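Local coordinates for protein NalD (Pseudomonas aeruginosa PAO1, PDB 5DAJ) that represses the MexAB-OprM multidrug efflux pump as a TetR-family regulator, a repression relieved when novobiocin binds to it, at residues Thr11-Phe23 with His50-Gln64. Sequence-based numbering, arbitrary orientation.
Sequences TRTAILLAAEELF and HFQNKAHLFNEMLNQ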
ATOM      1  N   THR A  11     -22.376   6.778  23.265  1.00 53.63           N
ATOM      2  CA  THR A  11     -22.548   5.381  22.843  1.00 53.87           C
ATOM      3  C   THR A  11     -21.861   5.097  21.501  1.00 53.38           C
ATOM      4  O   THR A  11     -21.237   4.047  21.328  1.00 50.69           O
ATOM      5  CB  THR A  11     -24.044   5.003  22.708  1.00 55.40           C
ATOM      6  OG1 THR A  11     -24.761   5.427  23.877  1.00 60.82           O
ATOM      7  CG2 THR A  11     -24.214   3.506  22.545  1.00 58.92           C
ATOM      8  N   ARG A  12     -21.966   6.042  20.569  1.00 51.25           N
ATOM      9  CA  ARG A  12     -21.283   5.937  19.266  1.00 43.06           C
ATOM     10  C   ARG A  12     -19.761   5.818  19.413  1.00 50.01           C
ATOM     11  O   ARG A  12     -19.128   4.950  18.792  1.00 54.44           O
ATOM     12  CB  ARG A  12     -21.607   7.147  18.376  1.00 51.48           C
ATOM     13  CG  ARG A  12     -22.836   6.985  17.511  1.00 55.85           C
ATOM     14  CD  ARG A  12     -23.205   8.258  16.781  1.00 62.99           C
ATOM     15  NE  ARG A  12     -22.107   8.689  15.905  1.00 75.42           N
ATOM     16  CZ  ARG A  12     -21.875   8.237  14.662  1.00 84.39           C
ATOM     17  NH1 ARG A  12     -22.675   7.330  14.090  1.00 86.61           N
ATOM     18  NH2 ARG A  12     -20.829   8.703  13.968  1.00 86.80           N
ATOM     19  N   THR A  13     -19.180   6.718  20.200  1.00 51.38           N
ATOM     20  CA  THR A  13     -17.725   6.732  20.431  1.00 53.96           C
ATOM     21  C   THR A  13     -17.258   5.424  21.073  1.00 56.09           C
ATOM     22  O   THR A  13     -16.228   4.866  20.670  1.00 61.47           O
ATOM     23  CB  THR A  13     -17.297   7.906  21.332  1.00 56.43           C
ATOM     24  OG1 THR A  13     -17.859   9.125  20.830  1.00 64.27           O
ATOM     25  CG2 THR A  13     -15.776   8.039  21.369  1.00 54.14           C
ATOM     26  N   ALA A  14     -18.011   4.964  22.072  1.00 49.07           N
ATOM     27  CA  ALA A  14     -17.710   3.713  22.783  1.00 46.56           C
ATOM     28  C   ALA A  14     -17.636   2.532  21.827  1.00 47.22           C
ATOM     29  O   ALA A  14     -16.686   1.747  21.867  1.00 60.14           O
ATOM     30  CB  ALA A  14     -18.761   3.443  23.841  1.00 43.51           C
ATOM     31  N   ILE A  15     -18.629   2.449  20.950  1.00 42.94           N
ATOM     32  CA  ILE A  15     -18.684   1.422  19.900  1.00 42.87           C
ATOM     33  C   ILE A  15     -17.465   1.490  18.958  1.00 41.67           C
ATOM     34  O   ILE A  15     -16.864   0.454  18.647  1.00 40.72           O
ATOM     35  CB  ILE A  15     -20.005   1.509  19.079  1.00 44.39           C
ATOM     36  CG1 ILE A  15     -21.188   1.055  19.944  1.00 44.94           C
ATOM     37  CG2 ILE A  15     -19.937   0.652  17.819  1.00 42.08           C
ATOM     38  CD1 ILE A  15     -22.551   1.353  19.351  1.00 46.70           C
ATOM     39  N   LEU A  16     -17.128   2.695  18.495  1.00 39.19           N
ATOM     40  CA  LEU A  16     -16.001   2.887  17.567  1.00 42.22           C
ATOM     41  C   LEU A  16     -14.663   2.530  18.195  1.00 44.55           C
ATOM     42  O   LEU A  16     -13.785   1.961  17.522  1.00 51.16           O
ATOM     43  CB  LEU A  16     -15.960   4.319  16.998  1.00 46.08           C
ATOM     44  CG  LEU A  16     -17.115   4.669  16.051  1.00 49.67           C
ATOM     45  CD1 LEU A  16     -17.074   6.153  15.701  1.00 52.61           C
ATOM     46  CD2 LEU A  16     -17.081   3.834  14.775  1.00 56.07           C
ATOM     47  N   LEU A  17     -14.492   2.904  19.456  1.00 40.87           N
ATOM     48  CA  LEU A  17     -13.272   2.554  20.190  1.00 49.57           C
ATOM     49  C   LEU A  17     -13.114   1.040  20.348  1.00 48.11           C
ATOM     50  O   LEU A  17     -12.018   0.502  20.148  1.00 58.42           O
ATOM     51  CB  LEU A  17     -13.253   3.214  21.571  1.00 56.16           C
ATOM     52  CG  LEU A  17     -12.775   4.674  21.615  1.00 64.79           C
ATOM     53  CD1 LEU A  17     -12.987   5.238  23.009  1.00 71.53           C
ATOM     54  CD2 LEU A  17     -11.308   4.801  21.208  1.00 71.54           C
ATOM     55  N   ALA A  18     -14.207   0.377  20.704  1.00 41.14           N
ATOM     56  CA  ALA A  18     -14.261  -1.089  20.812  1.00 43.79           C
ATOM     57  C   ALA A  18     -13.902  -1.775  19.497  1.00 44.11           C
ATOM     58  O   ALA A  18     -13.030  -2.644  19.457  1.00 48.83           O
ATOM     59  CB  ALA A  18     -15.642  -1.541  21.258  1.00 45.14           C
ATOM     60  N   ALA A  19     -14.543  -1.330  18.424  1.00 39.80           N
ATOM     61  CA  ALA A  19     -14.259  -1.831  17.078  1.00 41.14           C
ATOM     62  C   ALA A  19     -12.802  -1.598  16.652  1.00 42.90           C
ATOM     63  O   ALA A  19     -12.181  -2.464  16.019  1.00 43.45           O
ATOM     64  CB  ALA A  19     -15.200  -1.189  16.069  1.00 45.22           C
ATOM     65  N   GLU A  20     -12.286  -0.408  16.964  1.00 41.66           N
ATOM     66  CA  GLU A  20     -10.891  -0.040  16.660  1.00 45.12           C
ATOM     67  C   GLU A  20      -9.938  -1.053  17.289  1.00 48.88           C
ATOM     68  O   GLU A  20      -9.081  -1.609  16.609  1.00 53.93           O
ATOM     69  CB  GLU A  20     -10.585   1.377  17.154  1.00 45.12           C
ATOM     70  CG  GLU A  20      -9.176   1.886  16.876  1.00 49.62           C
ATOM     71  CD  GLU A  20      -8.902   3.241  17.513  1.00 53.31           C
ATOM     72  OE1 GLU A  20      -9.810   4.094  17.556  1.00 50.49           O
ATOM     73  OE2 GLU A  20      -7.759   3.459  17.972  1.00 63.30           O
ATOM     74  N   GLU A  21     -10.128  -1.319  18.575  1.00 47.69           N
ATOM     75  CA  GLU A  21      -9.306  -2.302  19.307  1.00 43.94           C
ATOM     76  C   GLU A  21      -9.455  -3.727  18.738  1.00 55.33           C
ATOM     77  O   GLU A  21      -8.454  -4.426  18.524  1.00 57.55           O
ATOM     78  CB  GLU A  21      -9.679  -2.256  20.802  1.00 60.04           C
ATOM     79  CG  GLU A  21      -9.003  -3.141  21.783  1.00 71.22           C
ATOM     80  CD  GLU A  21      -9.909  -3.541  22.943  1.00 83.03           C
ATOM     81  OE1 GLU A  21     -10.539  -4.640  22.961  1.00105.33           O
ATOM     82  OE2 GLU A  21     -10.013  -2.706  23.844  1.00 92.79           O
ATOM     83  N   LEU A  22     -10.694  -4.135  18.468  1.00 51.09           N
ATOM     84  CA  LEU A  22     -10.971  -5.487  17.938  1.00 53.24           C
ATOM     85  C   LEU A  22     -10.429  -5.699  16.525  1.00 52.98           C
ATOM     86  O   LEU A  22      -9.745  -6.695  16.271  1.00 56.75           O
ATOM     87  CB  LEU A  22     -12.463  -5.828  17.967  1.00 52.98           C
ATOM     88  CG  LEU A  22     -12.918  -6.560  19.231  1.00 56.65           C
ATOM     89  CD1 LEU A  22     -13.242  -5.575  20.338  1.00 59.80           C
ATOM     90  CD2 LEU A  22     -14.125  -7.429  18.935  1.00 63.55           C
ATOM     91  N   PHE A  23     -10.748  -4.774  15.620  1.00 47.74           N
ATOM     92  CA  PHE A  23     -10.224  -4.808  14.245  1.00 47.88           C
ATOM     93  C   PHE A  23      -8.707  -4.913  14.253  1.00 54.35           C
ATOM     94  O   PHE A  23      -8.128  -5.723  13.523  1.00 55.38           O
ATOM     95  CB  PHE A  23     -10.602  -3.550  13.449  1.00 45.30           C
ATOM     96  CG  PHE A  23     -12.055  -3.445  13.071  1.00 43.31           C
ATOM     97  CD1 PHE A  23     -12.918  -4.544  13.089  1.00 43.77           C
ATOM     98  CD2 PHE A  23     -12.554  -2.226  12.642  1.00 43.70           C
ATOM     99  CE1 PHE A  23     -14.241  -4.412  12.717  1.00 43.17           C
ATOM    100  CE2 PHE A  23     -13.885  -2.085  12.270  1.00 42.27           C
ATOM    101  CZ  PHE A  23     -14.728  -3.181  12.304  1.00 41.13           C
ATOM    102  N   HIS A  50     -27.024   2.434  15.268  1.00 48.01           N
ATOM    103  CA  HIS A  50     -26.122   3.564  14.999  1.00 50.47           C
ATOM    104  C   HIS A  50     -25.341   3.490  13.694  1.00 51.12           C
ATOM    105  O   HIS A  50     -25.012   4.533  13.106  1.00 56.74           O
ATOM    106  CB  HIS A  50     -25.138   3.742  16.159  1.00 52.78           C
ATOM    107  CG  HIS A  50     -25.794   4.260  17.392  1.00 51.88           C
ATOM    108  ND1 HIS A  50     -26.431   5.482  17.417  1.00 59.59           N
ATOM    109  CD2 HIS A  50     -25.952   3.723  18.623  1.00 41.59           C
ATOM    110  CE1 HIS A  50     -26.922   5.690  18.624  1.00 56.92           C
ATOM    111  NE2 HIS A  50     -26.654   4.634  19.374  1.00 39.30           N
ATOM    112  N   PHE A  51     -24.996   2.278  13.273  1.00 47.86           N
ATOM    113  CA  PHE A  51     -24.065   2.090  12.146  1.00 45.45           C
ATOM    114  C   PHE A  51     -24.555   1.226  10.994  1.00 48.87           C
ATOM    115  O   PHE A  51     -23.852   1.103  10.001  1.00 51.09           O
ATOM    116  CB  PHE A  51     -22.728   1.558  12.675  1.00 44.83           C
ATOM    117  CG  PHE A  51     -22.028   2.519  13.588  1.00 42.69           C
ATOM    118  CD1 PHE A  51     -21.418   3.669  13.072  1.00 42.02           C
ATOM    119  CD2 PHE A  51     -21.991   2.296  14.957  1.00 43.91           C
ATOM    120  CE1 PHE A  51     -20.770   4.563  13.904  1.00 42.92           C
ATOM    121  CE2 PHE A  51     -21.345   3.195  15.796  1.00 42.62           C
ATOM    122  CZ  PHE A  51     -20.736   4.329  15.268  1.00 43.46           C
ATOM    123  N   GLN A  52     -25.744   0.631  11.120  1.00 56.37           N
ATOM    124  CA  GLN A  52     -26.398  -0.169  10.051  1.00 54.08           C
ATOM    125  C   GLN A  52     -25.678  -1.458   9.664  1.00 55.17           C
ATOM    126  O   GLN A  52     -26.228  -2.550   9.820  1.00 59.91           O
ATOM    127  CB  GLN A  52     -26.663   0.671   8.815  1.00 57.42           C
ATOM    128  CG  GLN A  52     -27.690   1.776   9.028  1.00 67.35           C
ATOM    129  CD  GLN A  52     -27.039   3.088   9.397  1.00 69.46           C
ATOM    130  OE1 GLN A  52     -26.375   3.725   8.561  1.00 87.32           O
ATOM    131  NE2 GLN A  52     -27.215   3.511  10.646  1.00 67.95           N
ATOM    132  N   ASN A  53     -24.461  -1.326   9.157  1.00 48.07           N
ATOM    133  CA  ASN A  53     -23.652  -2.474   8.778  1.00 50.58           C
ATOM    134  C   ASN A  53     -22.176  -2.247   9.068  1.00 47.20           C
ATOM    135  O   ASN A  53     -21.752  -1.129   9.362  1.00 49.24           O
ATOM    136  CB  ASN A  53     -23.878  -2.777   7.295  1.00 53.35           C
ATOM    137  CG  ASN A  53     -23.489  -1.613   6.396  1.00 56.14           C
ATOM    138  OD1 ASN A  53     -22.314  -1.312   6.244  1.00 56.31           O
ATOM    139  ND2 ASN A  53     -24.472  -0.974   5.774  1.00 57.72           N
ATOM    140  N   LYS A  54     -21.395  -3.312   8.922  1.00 49.95           N
ATOM    141  CA  LYS A  54     -19.961  -3.280   9.225  1.00 47.94           C
ATOM    142  C   LYS A  54     -19.194  -2.276   8.360  1.00 45.81           C
ATOM    143  O   LYS A  54     -18.288  -1.604   8.843  1.00 47.69           O
ATOM    144  CB  LYS A  54     -19.331  -4.680   9.079  1.00 50.82           C
ATOM    145  CG  LYS A  54     -17.991  -4.811   9.799  1.00 51.83           C
ATOM    146  CD  LYS A  54     -17.196  -6.027   9.384  1.00 51.21           C
ATOM    147  CE  LYS A  54     -17.830  -7.311   9.844  1.00 54.93           C
ATOM    148  NZ  LYS A  54     -16.896  -8.453   9.643  1.00 62.10           N
ATOM    149  N   ALA A  55     -19.527  -2.216   7.074  1.00 49.13           N
ATOM    150  CA  ALA A  55     -18.845  -1.324   6.110  1.00 49.06           C
ATOM    151  C   ALA A  55     -19.026   0.136   6.467  1.00 49.52           C
ATOM    152  O   ALA A  55     -18.084   0.924   6.381  1.00 51.67           O
ATOM    153  CB  ALA A  55     -19.335  -1.572   4.691  1.00 44.68           C
ATOM    154  N   HIS A  56     -20.246   0.485   6.854  1.00 52.01           N
ATOM    155  CA  HIS A  56     -20.563   1.853   7.256  1.00 52.49           C
ATOM    156  C   HIS A  56     -19.873   2.215   8.560  1.00 52.10           C
ATOM    157  O   HIS A  56     -19.412   3.339   8.715  1.00 53.05           O
ATOM    158  CB  HIS A  56     -22.061   2.049   7.415  1.00 53.46           C
ATOM    159  CG  HIS A  56     -22.464   3.476   7.617  1.00 55.44           C
ATOM    160  ND1 HIS A  56     -23.076   3.917   8.769  1.00 61.51           N
ATOM    161  CD2 HIS A  56     -22.325   4.567   6.825  1.00 57.49           C
ATOM    162  CE1 HIS A  56     -23.315   5.213   8.674  1.00 59.55           C
ATOM    163  NE2 HIS A  56     -22.866   5.632   7.505  1.00 56.75           N
ATOM    164  N   LEU A  57     -19.827   1.255   9.485  1.00 50.38           N
ATOM    165  CA  LEU A  57     -19.119   1.416  10.759  1.00 49.48           C
ATOM    166  C   LEU A  57     -17.651   1.732  10.492  1.00 48.15           C
ATOM    167  O   LEU A  57     -17.109   2.723  10.977  1.00 44.71           O
ATOM    168  CB  LEU A  57     -19.231   0.149  11.609  1.00 47.45           C
ATOM    169  CG  LEU A  57     -18.802   0.277  13.072  1.00 51.73           C
ATOM    170  CD1 LEU A  57     -19.525  -0.745  13.933  1.00 53.98           C
ATOM    171  CD2 LEU A  57     -17.298   0.120  13.260  1.00 55.13           C
ATOM    172  N   PHE A  58     -17.034   0.881   9.682  1.00 50.07           N
ATOM    173  CA  PHE A  58     -15.633   1.028   9.275  1.00 51.60           C
ATOM    174  C   PHE A  58     -15.363   2.399   8.651  1.00 50.15           C
ATOM    175  O   PHE A  58     -14.341   3.017   8.911  1.00 56.52           O
ATOM    176  CB  PHE A  58     -15.273  -0.080   8.287  1.00 50.92           C
ATOM    177  CG  PHE A  58     -13.838  -0.077   7.856  1.00 47.19           C
ATOM    178  CD1 PHE A  58     -12.854  -0.489   8.713  1.00 52.74           C
ATOM    179  CD2 PHE A  58     -13.486   0.327   6.591  1.00 50.92           C
ATOM    180  CE1 PHE A  58     -11.530  -0.507   8.312  1.00 54.16           C
ATOM    181  CE2 PHE A  58     -12.164   0.319   6.184  1.00 55.22           C
ATOM    182  CZ  PHE A  58     -11.181  -0.103   7.053  1.00 51.38           C
ATOM    183  N   ASN A  59     -16.301   2.856   7.837  1.00 49.23           N
ATOM    184  CA  ASN A  59     -16.198   4.148   7.164  1.00 53.17           C
ATOM    185  C   ASN A  59     -16.284   5.342   8.122  1.00 56.77           C
ATOM    186  O   ASN A  59     -15.539   6.321   7.978  1.00 59.27           O
ATOM    187  CB  ASN A  59     -17.290   4.268   6.099  1.00 56.15           C
ATOM    188  CG  ASN A  59     -16.798   4.934   4.837  1.00 64.58           C
ATOM    189  OD1 ASN A  59     -17.376   5.895   4.378  1.00 77.98           O
ATOM    190  ND2 ASN A  59     -15.710   4.428   4.271  1.00 76.08           N
ATOM    191  N   GLU A  60     -17.213   5.260   9.072  1.00 49.96           N
ATOM    192  CA  GLU A  60     -17.350   6.262  10.131  1.00 49.86           C
ATOM    193  C   GLU A  60     -16.083   6.331  10.970  1.00 49.81           C
ATOM    194  O   GLU A  60     -15.683   7.408  11.412  1.00 49.35           O
ATOM    195  CB  GLU A  60     -18.547   5.941  11.035  1.00 51.03           C
ATOM    196  CG  GLU A  60     -19.900   6.163  10.381  1.00 57.36           C
ATOM    197  CD  GLU A  60     -20.157   7.620  10.032  1.00 63.64           C
ATOM    198  OE1 GLU A  60     -20.128   8.477  10.945  1.00 76.15           O
ATOM    199  OE2 GLU A  60     -20.361   7.902   8.826  1.00 64.67           O
HETATM  200  N   MSE A  61     -15.452   5.179  11.164  1.00 48.60           N
HETATM  201  CA  MSE A  61     -14.198   5.097  11.909  1.00 53.32           C
HETATM  202  C   MSE A  61     -13.111   5.851  11.179  1.00 53.08           C
HETATM  203  O   MSE A  61     -12.439   6.704  11.750  1.00 56.31           O
HETATM  204  CB  MSE A  61     -13.793   3.638  12.129  1.00 55.78           C
HETATM  205  CG  MSE A  61     -12.568   3.498  13.029  1.00 58.64           C
HETATM  206 SE   MSE A  61     -11.988   1.619  13.067  1.00 68.13          SE
HETATM  207  CE  MSE A  61     -13.336   1.174  14.402  1.00 68.91           C
ATOM    208  N   LEU A  62     -12.955   5.587   9.897  1.00 52.04           N
ATOM    209  CA  LEU A  62     -11.963   6.267   9.087  1.00 50.68           C
ATOM    210  C   LEU A  62     -12.154   7.757   9.030  1.00 52.14           C
ATOM    211  O   LEU A  62     -11.227   8.499   9.014  1.00 59.37           O
ATOM    212  CB  LEU A  62     -11.986   5.726   7.689  1.00 52.31           C
ATOM    213  CG  LEU A  62     -11.528   4.297   7.571  1.00 47.49           C
ATOM    214  CD1 LEU A  62     -11.946   3.755   6.234  1.00 40.17           C
ATOM    215  CD2 LEU A  62     -10.035   4.236   7.698  1.00 50.77           C
ATOM    216  N   ASN A  63     -13.380   8.188   8.979  1.00 56.45           N
ATOM    217  CA  ASN A  63     -13.727   9.618   8.980  1.00 59.51           C
ATOM    218  C   ASN A  63     -13.158  10.396  10.155  1.00 61.28           C
ATOM    219  O   ASN A  63     -12.846  11.575  10.007  1.00 64.04           O
ATOM    220  CB  ASN A  63     -15.245   9.812   8.987  1.00 61.86           C
ATOM    221  CG  ASN A  63     -15.869   9.659   7.629  1.00 67.46           C
ATOM    222  OD1 ASN A  63     -15.186   9.472   6.617  1.00 66.12           O
ATOM    223  ND2 ASN A  63     -17.198   9.738   7.598  1.00 75.52           N
ATOM    224  N   GLN A  64     -13.024   9.730  11.305  1.00 63.27           N
ATOM    225  CA  GLN A  64     -12.404  10.328  12.504  1.00 69.23           C
ATOM    226  C   GLN A  64     -10.979  10.844  12.237  1.00 68.97           C
ATOM    227  O   GLN A  64     -10.485  11.708  12.956  1.00 75.53           O
ATOM    228  CB  GLN A  64     -12.332   9.309  13.654  1.00 64.21           C
ATOM    229  CG  GLN A  64     -13.669   8.766  14.173  1.00 65.91           C
ATOM    230  CD  GLN A  64     -13.510   7.654  15.209  1.00 68.29           C
ATOM    231  OE1 GLN A  64     -13.956   7.777  16.350  1.00 69.11           O
ATOM    232  NE2 GLN A  64     -12.869   6.562  14.813  1.00 69.62           N
TER
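Helix 11-23 and helix 54-63 pack nearly at right angles, their axes 10.4 Å apart at closest approach and crossing at -97°. Both belong to the N-terminal, probably DNA-binding domain of the TetR fold. Residues 50-51 end the predicted recognition helix of the helix-turn-helix, so helix 11-23 touches that helix and the one after it.

Packing at the crossing is knobs-into-holes. Leu57 sits among Ile15, Leu16, Ala19 and Phe23, with Leu57 CD2 3.7 Å from Ala19 CB. Selenomethionine Met61 fills the next hole, formed by Leu16, Ala19, Glu20 and Phe23. The Met61 chain runs extended to SE, then bends (chi3 -82°), and Met61 CE comes 3.4 Å from Ala19 CB. SE lies at the edge of the Phe23 ring, a Met-aromatic contact. Beyond it, Phe23 CE2 meets the edge of the Phe58 ring, and both rings also touch Ile111 of helix 103-114. This extends the apolar layer toward the C-terminal domain.

At the other end, Phe51 is wedged between the two helices. Ile15 CG2 touches Phe51 CE2 at 3.5 Å. Leu16 CG lies 3.7 Å from Phe51 CZ, and Leu57 CG lies over one face of the Phe51 ring. Arg12 CG rests over the face of the His50 ring, a CH-pi contact. The Arg12 chain then bends at chi3 (60°), which takes the guanidinium to Glu60, with Phe51 CZ over one guanidinium face. There Arg12 NH2 gives a salt-bridging hydrogen bond of 3.1 Å to the anti side of Glu60 OE1.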